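Local coordinates for CdiI immunity protein (Yersinia kristensenii ATCC 33638, PDB 5E3E) that binds its cognate CdiA-CT toxin, a bacterial member of the RNase A superfamily, and probably neutralises its nuclease activity, at residues 16-21 with 87-92; 68-73 with 77-82. All coordinates share one frame; numbering follows the deposited sequence.

Contact 1 (16-21 with 87-92); sequences CYFNQD and EEWLKH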
loop_
_atom_site.group_PDB
_atom_site.type_symbol
_atom_site.label_atom_id
_atom_site.label_comp_id
_atom_site.label_asym_id
_atom_site.label_seq_id
_atom_site.Cartn_x
_atom_site.Cartn_y
_atom_site.Cartn_z
ATOM N N CYS A 16 -0.113 0.435 3.428
ATOM C CA CYS A 16 -1.373 0.993 3.878
ATOM C C CYS A 16 -1.387 2.507 3.704
ATOM O O CYS A 16 -2.464 3.080 3.472
ATOM C CB CYS A 16 -1.697 0.620 5.316
ATOM S SG CYS A 16 -2.146 -1.117 5.518
ATOM N N TYR A 17 -0.246 3.170 3.937
ATOM C CA TYR A 17 -0.188 4.604 3.788
ATOM C C TYR A 17 0.217 4.949 2.371
ATOM O O TYR A 17 -0.513 5.699 1.723
ATOM C CB TYR A 17 0.735 5.271 4.832
ATOM C CG TYR A 17 0.021 5.418 6.161
ATOM C CD1 TYR A 17 -0.066 4.365 7.056
ATOM C CD2 TYR A 17 -0.630 6.635 6.482
ATOM C CE1 TYR A 17 -0.771 4.501 8.236
ATOM C CE2 TYR A 17 -1.294 6.791 7.667
ATOM C CZ TYR A 17 -1.367 5.728 8.544
ATOM O OH TYR A 17 -2.063 5.884 9.722
ATOM N N PHE A 18 1.352 4.436 1.898
ATOM C CA PHE A 18 1.737 4.666 0.497
ATOM C C PHE A 18 1.029 3.744 -0.469
ATOM O O PHE A 18 1.628 3.188 -1.376
ATOM C CB PHE A 18 3.245 4.693 0.306
ATOM C CG PHE A 18 3.902 5.886 0.931
ATOM C CD1 PHE A 18 3.817 7.119 0.335
ATOM C CD2 PHE A 18 4.551 5.785 2.151
ATOM C CE1 PHE A 18 4.418 8.229 0.912
ATOM C CE2 PHE A 18 5.166 6.904 2.736
ATOM C CZ PHE A 18 5.077 8.121 2.107
ATOM N N ASN A 19 -0.287 3.596 -0.271
ATOM C CA ASN A 19 -1.136 2.874 -1.197
ATOM C C ASN A 19 -1.316 3.692 -2.498
ATOM O O ASN A 19 -0.904 4.831 -2.581
ATOM C CB ASN A 19 -2.472 2.483 -0.551
ATOM C CG ASN A 19 -3.348 3.669 -0.261
ATOM O OD1 ASN A 19 -3.793 4.351 -1.171
ATOM N ND2 ASN A 19 -3.602 3.936 1.022
ATOM N N GLN A 20 -1.896 3.085 -3.539
ATOM C CA GLN A 20 -2.020 3.779 -4.820
ATOM C C GLN A 20 -2.827 5.075 -4.742
ATOM O O GLN A 20 -2.708 5.939 -5.622
ATOM C CB GLN A 20 -2.679 2.870 -5.865
ATOM C CG GLN A 20 -1.771 1.760 -6.332
ATOM C CD GLN A 20 -2.399 0.893 -7.414
ATOM O OE1 GLN A 20 -3.188 1.359 -8.246
ATOM N NE2 GLN A 20 -2.033 -0.377 -7.421
ATOM N N ASP A 21 -3.655 5.190 -3.715
ATOM C CA ASP A 21 -4.491 6.361 -3.526
ATOM C C ASP A 21 -3.965 7.372 -2.498
ATOM O O ASP A 21 -4.728 8.232 -2.044
ATOM C CB ASP A 21 -5.878 5.914 -3.111
ATOM C CG ASP A 21 -6.448 4.860 -4.043
ATOM O OD1 ASP A 21 -6.384 5.046 -5.258
ATOM O OD2 ASP A 21 -6.929 3.843 -3.552
ATOM N N GLU A 87 18.463 5.168 -0.160
ATOM C CA GLU A 87 19.035 5.621 1.126
ATOM C C GLU A 87 18.558 7.006 1.490
ATOM O O GLU A 87 18.195 7.271 2.621
ATOM C CB GLU A 87 20.565 5.649 1.049
ATOM C CG GLU A 87 21.267 6.153 2.303
ATOM C CD GLU A 87 22.775 6.221 2.168
ATOM O OE1 GLU A 87 23.411 6.804 3.073
ATOM O OE2 GLU A 87 23.337 5.670 1.199
ATOM N N GLU A 88 18.619 7.929 0.552
ATOM C CA GLU A 88 18.243 9.310 0.889
ATOM C C GLU A 88 16.742 9.408 1.255
ATOM O O GLU A 88 16.362 10.145 2.153
ATOM C CB GLU A 88 18.640 10.287 -0.201
ATOM C CG GLU A 88 20.150 10.437 -0.388
ATOM C CD GLU A 88 20.935 10.691 0.890
ATOM O OE1 GLU A 88 20.478 11.491 1.725
ATOM O OE2 GLU A 88 22.032 10.087 1.085
ATOM N N TRP A 89 15.884 8.678 0.565
ATOM C CA TRP A 89 14.463 8.734 0.879
ATOM C C TRP A 89 14.241 8.134 2.264
ATOM O O TRP A 89 13.492 8.693 3.058
ATOM C CB TRP A 89 13.588 8.014 -0.143
ATOM C CG TRP A 89 12.148 8.244 0.142
ATOM C CD1 TRP A 89 11.561 9.462 0.385
ATOM C CD2 TRP A 89 11.118 7.269 0.306
ATOM N NE1 TRP A 89 10.228 9.304 0.663
ATOM C CE2 TRP A 89 9.929 7.964 0.607
ATOM C CE3 TRP A 89 11.068 5.878 0.158
ATOM C CZ2 TRP A 89 8.720 7.320 0.794
ATOM C CZ3 TRP A 89 9.873 5.248 0.360
ATOM C CH2 TRP A 89 8.717 5.953 0.658
ATOM N N LEU A 90 14.883 6.993 2.571
ATOM C CA LEU A 90 14.688 6.407 3.907
ATOM C C LEU A 90 15.175 7.363 5.019
ATOM O O LEU A 90 14.560 7.413 6.086
ATOM C CB LEU A 90 15.390 5.061 4.052
ATOM C CG LEU A 90 14.828 3.885 3.251
ATOM C CD1 LEU A 90 15.638 2.621 3.484
ATOM C CD2 LEU A 90 13.398 3.614 3.563
ATOM N N LYS A 91 16.303 8.030 4.809
ATOM C CA LYS A 91 16.822 8.986 5.796
ATOM C C LYS A 91 15.827 10.131 5.991
ATOM O O LYS A 91 15.599 10.604 7.152
ATOM C CB LYS A 91 18.184 9.539 5.370
ATOM C CG LYS A 91 19.314 8.520 5.511
ATOM C CD LYS A 91 20.657 9.178 5.206
ATOM C CE LYS A 91 21.813 8.230 5.518
ATOM N NZ LYS A 91 23.179 8.815 5.312
ATOM N N HIS A 92 15.210 10.540 4.881
ATOM C CA HIS A 92 14.132 11.554 4.938
ATOM C C HIS A 92 12.897 11.083 5.755
ATOM O O HIS A 92 12.356 11.851 6.590
ATOM C CB HIS A 92 13.722 11.945 3.518
ATOM C CG HIS A 92 12.525 12.829 3.464
ATOM N ND1 HIS A 92 12.563 14.165 3.796
ATOM C CD2 HIS A 92 11.249 12.558 3.134
ATOM C CE1 HIS A 92 11.357 14.690 3.646
ATOM N NE2 HIS A 92 10.549 13.744 3.204
#
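Phe18 and Trp89 reach for each other from opposite directions and form a T-shaped (edge-to-face) aromatic pair, the whole of this contact between the end of helix 8-17 and helix 86-96 in the all-helical CdiI fold. The indole supplies the edge and the phenyl ring the face. Trp89 CZ2 approaches to 4.0 Å from Phe18 CZ, close to the indole plane. The meeting is off-centre, with Trp89 CH2 offset toward the rim of the Phe18 ring. The phenyl ring and the six-membered ring of the indole stand at 73°, their centroids 5.5 Å apart. The backbones are far from each other, the CA atoms of Phe18 and Trp89 being separated by 13.4 Å, and the two aromatic side chains together span that distance. Trp89 makes its half of the reach with CG anti to the backbone N (chi1 -173°), which extends the indole away from its helix.

The pair is buried, with Leu13, Leu33 and Cys75 packing around Phe18, and Leu14 and Trp83 against Trp89. Such an edge-to-face meeting directs the weakly positive hydrogens of one ring at the pi cloud of the other.

Phe18 is also the centre of an inverse gamma turn, where the chain leaves helix 8-17. Just beyond it the chain meets the toxin: Asp21 OD1 forms a salt bridge with Arg7 of the toxin chain, and the backbone Gln20 N is hydrogen-bonded to Tyr111 OH of that chain. Asn19 braces this exit at both ends of its amide. Its ND2 donates to Cys16 O at 2.8 Å, the donor lying above the carbonyl plane, whereas its OD1 closes an Asx turn by accepting from Asp21 N, 2.7 Å away and in the plane of the side-chain carbonyl.

Contact 2 (68-73 with 77-82); sequences ILLNKL and YYYPNE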
loop_
_atom_site.group_PDB
_atom_site.type_symbol
_atom_site.label_atom_id
_atom_site.label_comp_id
_atom_site.label_asym_id
_atom_site.label_seq_id
_atom_site.Cartn_x
_atom_site.Cartn_y
_atom_site.Cartn_z
ATOM N N ILE A 68 13.774 -3.721 -3.005
ATOM C CA ILE A 68 13.173 -4.040 -1.724
ATOM C C ILE A 68 11.994 -3.103 -1.418
ATOM O O ILE A 68 10.907 -3.557 -1.055
ATOM C CB ILE A 68 14.229 -3.962 -0.597
ATOM C CG1 ILE A 68 15.179 -5.197 -0.692
ATOM C CG2 ILE A 68 13.590 -3.930 0.769
ATOM C CD1 ILE A 68 16.527 -5.006 -0.061
ATOM N N LEU A 69 12.234 -1.810 -1.531
ATOM C CA LEU A 69 11.184 -0.822 -1.162
ATOM C C LEU A 69 9.990 -0.822 -2.104
ATOM O O LEU A 69 8.842 -0.859 -1.652
ATOM C CB LEU A 69 11.750 0.584 -1.028
ATOM C CG LEU A 69 12.913 0.751 -0.049
ATOM C CD1 LEU A 69 13.366 2.203 -0.028
ATOM C CD2 LEU A 69 12.541 0.331 1.357
ATOM N N LEU A 70 10.263 -0.770 -3.402
ATOM C CA LEU A 70 9.223 -0.696 -4.425
ATOM C C LEU A 70 8.527 -2.002 -4.736
ATOM O O LEU A 70 7.321 -1.997 -4.920
ATOM C CB LEU A 70 9.790 -0.076 -5.710
ATOM C CG LEU A 70 10.133 1.403 -5.675
ATOM C CD1 LEU A 70 10.633 1.834 -7.038
ATOM C CD2 LEU A 70 8.971 2.313 -5.267
ATOM N N ASN A 71 9.261 -3.103 -4.838
ATOM C CA ASN A 71 8.689 -4.361 -5.278
ATOM C C ASN A 71 8.413 -5.383 -4.197
ATOM O O ASN A 71 7.341 -5.976 -4.188
ATOM C CB ASN A 71 9.565 -4.953 -6.365
ATOM C CG ASN A 71 9.732 -3.991 -7.525
ATOM O OD1 ASN A 71 8.762 -3.342 -7.938
ATOM N ND2 ASN A 71 10.970 -3.802 -7.981
ATOM N N LYS A 72 9.319 -5.538 -3.239
ATOM C CA LYS A 72 9.121 -6.545 -2.198
ATOM C C LYS A 72 8.214 -6.007 -1.105
ATOM O O LYS A 72 7.164 -6.582 -0.836
ATOM C CB LYS A 72 10.465 -7.010 -1.643
ATOM C CG LYS A 72 11.360 -7.584 -2.728
ATOM C CD LYS A 72 12.645 -8.200 -2.203
ATOM C CE LYS A 72 13.395 -8.925 -3.301
ATOM N NZ LYS A 72 14.869 -8.865 -3.087
ATOM N N LEU A 73 8.576 -4.873 -0.530
ATOM C CA LEU A 73 7.664 -4.197 0.433
ATOM C C LEU A 73 6.467 -3.510 -0.259
ATOM O O LEU A 73 5.469 -3.225 0.369
ATOM C CB LEU A 73 8.439 -3.210 1.307
ATOM C CG LEU A 73 9.571 -3.802 2.149
ATOM C CD1 LEU A 73 10.346 -2.720 2.861
ATOM C CD2 LEU A 73 9.068 -4.775 3.202
ATOM N N TYR A 77 4.318 4.686 -4.022
ATOM C CA TYR A 77 4.903 5.982 -4.333
ATOM C C TYR A 77 6.262 5.837 -4.995
ATOM O O TYR A 77 7.158 5.153 -4.455
ATOM C CB TYR A 77 5.011 6.805 -3.053
ATOM C CG TYR A 77 5.872 8.038 -3.161
ATOM C CD1 TYR A 77 5.706 8.940 -4.226
ATOM C CD2 TYR A 77 6.841 8.322 -2.197
ATOM C CE1 TYR A 77 6.488 10.091 -4.319
ATOM C CE2 TYR A 77 7.623 9.457 -2.295
ATOM C CZ TYR A 77 7.443 10.332 -3.336
ATOM O OH TYR A 77 8.238 11.487 -3.387
ATOM N N TYR A 78 6.382 6.378 -6.222
ATOM C CA TYR A 78 7.630 6.277 -6.983
ATOM C C TYR A 78 8.591 7.396 -6.525
ATOM O O TYR A 78 8.821 8.413 -7.218
ATOM C CB TYR A 78 7.358 6.337 -8.480
ATOM C CG TYR A 78 8.565 5.982 -9.278
ATOM C CD1 TYR A 78 9.029 4.689 -9.266
ATOM C CD2 TYR A 78 9.290 6.957 -9.982
ATOM C CE1 TYR A 78 10.158 4.333 -9.981
ATOM C CE2 TYR A 78 10.454 6.620 -10.673
ATOM C CZ TYR A 78 10.848 5.286 -10.690
ATOM O OH TYR A 78 11.974 4.870 -11.352
ATOM N N TYR A 79 9.135 7.204 -5.328
ATOM C CA TYR A 79 10.063 8.160 -4.706
ATOM C C TYR A 79 11.307 8.501 -5.549
ATOM O O TYR A 79 11.826 9.612 -5.413
ATOM C CB TYR A 79 10.454 7.699 -3.282
ATOM C CG TYR A 79 11.230 6.415 -3.286
ATOM C CD1 TYR A 79 12.613 6.395 -3.500
ATOM C CD2 TYR A 79 10.568 5.216 -3.121
ATOM C CE1 TYR A 79 13.314 5.172 -3.584
ATOM C CE2 TYR A 79 11.245 3.999 -3.206
ATOM C CZ TYR A 79 12.625 3.989 -3.416
ATOM O OH TYR A 79 13.325 2.776 -3.468
ATOM N N PRO A 80 11.755 7.606 -6.483
ATOM C CA PRO A 80 12.951 8.040 -7.247
ATOM C C PRO A 80 12.729 9.323 -8.078
ATOM O O PRO A 80 13.698 9.979 -8.470
ATOM C CB PRO A 80 13.266 6.818 -8.123
ATOM C CG PRO A 80 12.776 5.688 -7.321
ATOM C CD PRO A 80 11.471 6.191 -6.780
ATOM N N ASN A 81 11.491 9.741 -8.297
ATOM C CA ASN A 81 11.306 10.988 -9.046
ATOM C C ASN A 81 11.576 12.210 -8.209
ATOM O O ASN A 81 11.801 13.285 -8.771
ATOM C CB ASN A 81 9.975 10.999 -9.803
ATOM C CG ASN A 81 10.089 10.279 -11.166
ATOM O OD1 ASN A 81 11.197 10.090 -11.717
ATOM N ND2 ASN A 81 8.964 9.883 -11.716
ATOM N N GLU A 82 11.596 12.055 -6.886
ATOM C CA GLU A 82 11.950 13.137 -5.968
ATOM C C GLU A 82 13.274 12.933 -5.247
ATOM O O GLU A 82 13.719 13.855 -4.579
ATOM C CB GLU A 82 10.863 13.325 -4.923
ATOM C CG GLU A 82 9.704 14.179 -5.422
ATOM C CD GLU A 82 8.851 13.474 -6.420
ATOM O OE1 GLU A 82 8.942 13.788 -7.619
ATOM O OE2 GLU A 82 8.096 12.588 -6.015
#
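Leu70 points its two methyl branches at different aromatic neighbours: CD2 packs 3.5 Å from Tyr79 CE2, and CD1 lies 3.9 Å from Tyr78 CE1. The leucine runs at a slant to both tyrosines. CD2 also meets the backbone, coming within 3.5 Å of Tyr77 O. Leu69 takes the next stretch of Tyr79, crossing it at about a right angle, with CD1 3.5 Å from Tyr79 OH. One tyrosine side chain thus touches two consecutive leucines, its CE2 against Leu70 and its hydroxyl against Leu69.

These leucines belong to helix 62-72, which has a wider pi-type turn over 68-72, where Leu73 N bonds to Ile68 O. The chain then folds back, passes through an inverse gamma turn centred on Tyr78 and enters a short 3-10 segment at 79-81, which packs against the end of helix 62-72. Tyr79 sends its ring toward the helix with CG between the backbone N and the carbonyl carbon (chi1 65°), while Tyr78 has CG anti to its N (chi1 -169°), and the two rings diverge. Pro80 sits between them: its CD lies over the centre of the Tyr78 ring, 3.7 Å above the plane, and over the rim of the Tyr79 ring. The same corner faces the toxin, with whose chain Tyr78 forms backbone hydrogen bonds and whose Arg80 packs on its side chain.

Polar ends have partners of their own. Tyr79 OH is hydrogen-bonded to Ser86 OG, and Tyr77 OH donates to Glu82 OE2 at 2.9 Å, onto that oxygen's anti lone pair.

In the fold
From the N terminus, helix 8-17 ends in segment 16-21, whose partner lies far along the chain. Helices 22-25, 29-39, 42-56 and 62-72 follow, and segment 68-73 is met almost at once by 77-82, so contact 2 closes a tight turn of three intervening residues. Only then does helix 86-96 bring in segment 87-92, completing contact 1 across 65 residues. Contact 2 therefore nests within contact 1. The two centres are about 7 Å apart and the contacts touch directly: Tyr79 stacks on Trp89, Tyr77 CB reaches Phe18 CD1 at 3.6 Å, and Leu69 touches Leu90, tying helices 62-72 and 86-96 together.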